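Local coordinates for protein Aac(6')-ib (PDB 2BUE) that probably transfers an acetyl group from acetyl-CoA to the 6'-amino group of aminoglycosides such as kanamycin B, giving resistance to these antibiotics, at residues A[165-169]-A[170-174]. The protein carries 2 engineered substitutions. Residues are numbered along the deposited sequence; the frame is centred on the assembly and turned at random.
With COA (coenzyme A), chain B.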
ATOM      1  N   ARG A 165      -2.928  -1.876  13.175  1.00 12.97           N
ATOM      2  CA  ARG A 165      -1.870  -1.592  14.138  1.00 14.56           C
ATOM      3  C   ARG A 165      -0.549  -1.217  13.463  1.00 13.69           C
ATOM      4  O   ARG A 165       0.113  -0.274  13.890  1.00 13.68           O
ATOM      5  CB  ARG A 165      -1.669  -2.765  15.102  1.00 15.39           C
ATOM      6  CG  ARG A 165      -0.578  -2.503  16.136  1.00 19.88           C
ATOM      7  CD  ARG A 165      -1.047  -1.570  17.263  1.00 27.97           C
ATOM      8  NE  ARG A 165       0.082  -0.957  17.969  1.00 32.40           N
ATOM      9  CZ  ARG A 165       0.265   0.358  18.097  1.00 35.15           C
ATOM     10  NH1 ARG A 165      -0.616   1.211  17.587  1.00 35.90           N
ATOM     11  NH2 ARG A 165       1.324   0.827  18.754  1.00 37.24           N
ATOM     12  N   CYS A 166      -0.181  -1.939  12.406  1.00 13.50           N
ATOM     13  CA  CYS A 166       1.038  -1.605  11.652  1.00 13.17           C
ATOM     14  C   CYS A 166       0.963  -0.141  11.174  1.00 12.42           C
ATOM     15  O   CYS A 166       1.907   0.638  11.363  1.00 12.44           O
ATOM     16  CB  CYS A 166       1.186  -2.552  10.469  1.00 13.79           C
ATOM     17  SG  CYS A 166       2.472  -2.082   9.295  1.00 14.47           S
ATOM     18  N   TYR A 167      -0.177   0.229  10.585  1.00 11.84           N
ATOM     19  CA  TYR A 167      -0.342   1.589  10.079  1.00 11.92           C
ATOM     20  C   TYR A 167      -0.233   2.642  11.188  1.00 11.91           C
ATOM     21  O   TYR A 167       0.398   3.685  11.007  1.00 12.01           O
ATOM     22  CB  TYR A 167      -1.658   1.744   9.313  1.00 12.88           C
ATOM     23  CG  TYR A 167      -1.640   1.122   7.928  1.00 12.75           C
ATOM     24  CD1 TYR A 167      -0.647   1.504   6.991  1.00 15.17           C
ATOM     25  CD2 TYR A 167      -2.664   0.248   7.513  1.00 13.83           C
ATOM     26  CE1 TYR A 167      -0.628   0.985   5.677  1.00 15.74           C
ATOM     27  CE2 TYR A 167      -2.643  -0.304   6.205  1.00 14.29           C
ATOM     28  CZ  TYR A 167      -1.609   0.083   5.295  1.00 14.39           C
ATOM     29  OH  TYR A 167      -1.514  -0.399   3.985  1.00 17.95           O
ATOM     30  N   GLU A 168      -0.844   2.352  12.336  1.00 11.99           N
ATOM     31  CA  GLU A 168      -0.719   3.234  13.513  1.00 13.22           C
ATOM     32  C   GLU A 168       0.738   3.394  13.940  1.00 13.21           C
ATOM     33  O   GLU A 168       1.185   4.514  14.197  1.00 13.66           O
ATOM     34  CB  GLU A 168      -1.565   2.694  14.672  1.00 13.57           C
ATOM     35  CG  GLU A 168      -3.058   2.872  14.447  1.00 16.67           C
ATOM     36  CD  GLU A 168      -3.860   2.468  15.669  1.00 19.62           C
ATOM     37  OE1 GLU A 168      -3.389   1.558  16.399  1.00 22.69           O
ATOM     38  OE2 GLU A 168      -4.948   3.052  15.886  1.00 20.91           O
ATOM     39  N   LYS A 169       1.472   2.284  14.002  1.00 13.46           N
ATOM     40  CA  LYS A 169       2.898   2.317  14.368  1.00 14.95           C
ATOM     41  C   LYS A 169       3.712   3.158  13.374  1.00 15.45           C
ATOM     42  O   LYS A 169       4.695   3.817  13.745  1.00 17.00           O
ATOM     43  CB  LYS A 169       3.467   0.905  14.460  1.00 16.45           C
ATOM     44  CG  LYS A 169       2.915   0.127  15.643  1.00 19.17           C
ATOM     45  CD  LYS A 169       3.847  -0.977  16.058  1.00 26.47           C
ATOM     46  CE  LYS A 169       3.882  -2.053  15.041  1.00 28.26           C
ATOM     47  NZ  LYS A 169       5.063  -2.951  15.234  1.00 31.69           N
ATOM     48  N   ALA A 170       3.277   3.159  12.118  1.00 15.05           N
ATOM     49  CA  ALA A 170       3.922   3.977  11.082  1.00 14.99           C
ATOM     50  C   ALA A 170       3.421   5.431  10.984  1.00 15.53           C
ATOM     51  O   ALA A 170       3.797   6.150  10.036  1.00 16.01           O
ATOM     52  CB  ALA A 170       3.797   3.286   9.722  1.00 14.85           C
ATOM     53  N   GLY A 171       2.551   5.853  11.905  1.00 14.26           N
ATOM     54  CA  GLY A 171       2.153   7.267  12.032  1.00 13.99           C
ATOM     55  C   GLY A 171       0.773   7.619  11.486  1.00 13.49           C
ATOM     56  O   GLY A 171       0.404   8.790  11.429  1.00 13.49           O
ATOM     57  N   PHE A 172       0.009   6.612  11.055  1.00 12.69           N
ATOM     58  CA  PHE A 172      -1.337   6.861  10.565  1.00 11.62           C
ATOM     59  C   PHE A 172      -2.312   6.945  11.737  1.00 12.75           C
ATOM     60  O   PHE A 172      -2.083   6.337  12.787  1.00 13.93           O
ATOM     61  CB  PHE A 172      -1.782   5.749   9.604  1.00 11.07           C
ATOM     62  CG  PHE A 172      -1.134   5.837   8.250  1.00  9.06           C
ATOM     63  CD1 PHE A 172      -1.811   6.464   7.192  1.00  9.77           C
ATOM     64  CD2 PHE A 172       0.145   5.299   8.036  1.00  9.58           C
ATOM     65  CE1 PHE A 172      -1.218   6.580   5.931  1.00  9.65           C
ATOM     66  CE2 PHE A 172       0.737   5.400   6.788  1.00 11.06           C
ATOM     67  CZ  PHE A 172       0.055   6.038   5.734  1.00  9.87           C
ATOM     68  N   GLU A 173      -3.373   7.722  11.551  1.00 13.23           N
ATOM     69  CA  GLU A 173      -4.427   7.829  12.572  1.00 15.04           C
ATOM     70  C   GLU A 173      -5.766   7.411  12.004  1.00 13.74           C
ATOM     71  O   GLU A 173      -6.153   7.851  10.923  1.00 12.07           O
ATOM     72  CB  GLU A 173      -4.481   9.245  13.142  1.00 15.73           C
ATOM     73  CG  GLU A 173      -3.190   9.544  13.931  1.00 19.38           C
ATOM     74  CD  GLU A 173      -3.104  10.942  14.533  1.00 20.11           C
ATOM     75  OE1 GLU A 173      -4.050  11.764  14.400  1.00 25.75           O
ATOM     76  OE2 GLU A 173      -2.046  11.218  15.147  1.00 27.97           O
ATOM     77  N   ARG A 174      -6.469   6.549  12.748  1.00 13.15           N
ATOM     78  CA  ARG A 174      -7.822   6.131  12.361  1.00 13.59           C
ATOM     79  C   ARG A 174      -8.795   7.322  12.382  1.00 12.87           C
ATOM     80  O   ARG A 174      -8.863   8.061  13.364  1.00 13.74           O
ATOM     81  CB  ARG A 174      -8.332   5.000  13.275  1.00 13.99           C
ATOM     82  CG  ARG A 174      -7.651   3.670  13.045  1.00 13.80           C
ATOM     83  CD  ARG A 174      -8.269   2.562  13.910  1.00 15.76           C
ATOM     84  NE  ARG A 174      -7.385   2.173  15.005  1.00 14.61           N
ATOM     85  CZ  ARG A 174      -7.594   1.128  15.813  1.00 16.72           C
ATOM     86  NH1 ARG A 174      -8.685   0.382  15.696  1.00 16.13           N
ATOM     87  NH2 ARG A 174      -6.704   0.819  16.738  1.00 16.42           N
TER
HETATM   88  N1A COA B1200      -4.285  -8.911  15.484  1.00 42.67           N
HETATM   89  C2A COA B1200      -4.104  -7.693  15.992  1.00 42.45           C
HETATM   90  N3A COA B1200      -2.893  -7.167  16.103  1.00 42.51           N
HETATM   91  C4A COA B1200      -1.821  -7.871  15.701  1.00 41.95           C
HETATM   92  C5A COA B1200      -1.968  -9.141  15.170  1.00 42.93           C
HETATM   93  C6A COA B1200      -3.247  -9.665  15.063  1.00 42.58           C
HETATM   94  N6A COA B1200      -3.419 -10.889  14.551  1.00 42.42           N
HETATM   95  N7A COA B1200      -0.760  -9.609  14.858  1.00 43.29           N
HETATM   96  C8A COA B1200       0.125  -8.670  15.183  1.00 42.65           C
HETATM   97  N9A COA B1200      -0.523  -7.620  15.701  1.00 42.29           N
HETATM   98  C1B COA B1200       0.079  -6.373  16.157  1.00 41.32           C
HETATM   99  C2B COA B1200       1.530  -6.690  16.456  1.00 41.48           C
HETATM  100  O2B COA B1200       1.642  -7.010  17.847  1.00 43.24           O
HETATM  101  C3B COA B1200       2.216  -5.382  16.075  1.00 41.00           C
HETATM  102  O3B COA B1200       1.958  -4.401  17.085  1.00 44.05           O
HETATM  103  P3B COA B1200       2.961  -4.202  18.316  1.00 47.39           P
HETATM  104  O7A COA B1200       2.434  -2.848  19.032  1.00 48.04           O
HETATM  105  O8A COA B1200       4.404  -3.871  17.688  1.00 47.17           O
HETATM  106  O9A COA B1200       2.968  -5.383  19.225  1.00 48.38           O
HETATM  107  C4B COA B1200       1.433  -4.956  14.823  1.00 37.01           C
HETATM  108  O4B COA B1200       0.113  -5.551  14.946  1.00 37.53           O
HETATM  109  C5B COA B1200       1.997  -5.250  13.430  1.00 32.33           C
HETATM  110  O5B COA B1200       3.199  -4.517  13.162  1.00 26.61           O
HETATM  111  P1A COA B1200       4.328  -5.225  12.225  1.00 22.87           P
HETATM  112  O1A COA B1200       5.249  -4.177  11.650  1.00 24.10           O
HETATM  113  O2A COA B1200       4.954  -6.407  12.869  1.00 23.34           O
HETATM  114  O3A COA B1200       3.388  -5.741  11.047  1.00 20.71           O
HETATM  115  P2A COA B1200       3.887  -6.760   9.875  1.00 20.42           P
HETATM  116  O4A COA B1200       5.357  -6.693   9.770  1.00 19.72           O
HETATM  117  O5A COA B1200       3.197  -8.079   9.996  1.00 21.36           O
HETATM  118  O6A COA B1200       3.250  -5.991   8.597  1.00 20.90           O
HETATM  119  CBP COA B1200       1.334  -6.229   7.120  1.00 17.37           C
HETATM  120  CCP COA B1200       1.826  -5.723   8.491  1.00 17.47           C
HETATM  121  CDP COA B1200      -0.190  -5.978   7.040  1.00 18.58           C
HETATM  122  CEP COA B1200       2.070  -5.435   6.009  1.00 14.99           C
HETATM  123  CAP COA B1200       1.645  -7.759   6.991  1.00 17.81           C
HETATM  124  OAP COA B1200       1.217  -8.462   8.177  1.00 19.21           O
HETATM  125  C9P COA B1200       1.042  -8.394   5.718  1.00 17.40           C
HETATM  126  O9P COA B1200       1.535  -8.146   4.616  1.00 16.50           O
HETATM  127  N8P COA B1200      -0.019  -9.209   5.912  1.00 18.16           N
HETATM  128  C7P COA B1200      -0.719  -9.900   4.806  1.00 19.68           C
HETATM  129  C6P COA B1200      -1.252  -8.888   3.758  1.00 21.60           C
HETATM  130  C5P COA B1200      -2.019  -7.688   4.366  1.00 24.11           C
HETATM  131  O5P COA B1200      -2.762  -7.820   5.343  1.00 21.45           O
HETATM  132  N4P COA B1200      -1.832  -6.511   3.747  1.00 22.83           N
HETATM  133  C3P COA B1200      -2.481  -5.279   4.246  1.00 24.72           C
HETATM  134  C2P COA B1200      -3.880  -5.060   3.674  1.00 27.31           C
HETATM  135  S1P COA B1200      -4.602  -3.437   4.189  1.00 29.33           S
HETATM  136  O   HOH W   1      -0.570   6.709  14.958  1.00 27.06           O
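Glu168 takes two nitrogens of the Arg174 guanidinium, NE and NH2, on a single carboxylate oxygen. Arg174 NE lies 2.7 Å from Glu168 OE2, and Arg174 NH2 is 3.0 Å from the same Glu168 OE2. Both reach it from one face of the carboxylate, whose plane is turned 58° from the guanidinium. The other oxygen, Glu168 OE1, is bonded by Arg165 NH1 at 3.0 Å on its anti side, so the carboxylate sits between two arginines. Arg165 in turn presents NE to phosphate oxygen O7A of coenzyme A in a nearly straight bond (N-H...O 172°), while Lys169, its chain bent at chi3 (-70°), brings NZ to 2.7 Å from O8A of the same 3'-phosphate. The carboxylate and phosphate probably offset these gathered positive charges.

The helix ends at the same turn. Phe172 N bonds to Tyr167 O and Gly171 N to Glu168 O, with Gly171 at positive phi. A water donates to both Glu168 O and Phe172 O, bridging the turn. Tyr167 and Phe172 point the same way into the fold, the tyrosine edge toward the phenylalanine face in a T-shaped pair with centroids 5.5 Å apart; Tyr167 OH is hydrogen-bonded to Gln119. Val136 and Val140 of helix 131-144 and Ile152 of strand 151-154 also pack on Phe172. Accompanied by the salt-bridge network and the ring pair, the backbone turn is a Schellman motif with Gly171 as its C-prime residue, closing helix 161-169 of the GNAT fold where the chain passes from the coenzyme A site into strand 173-180.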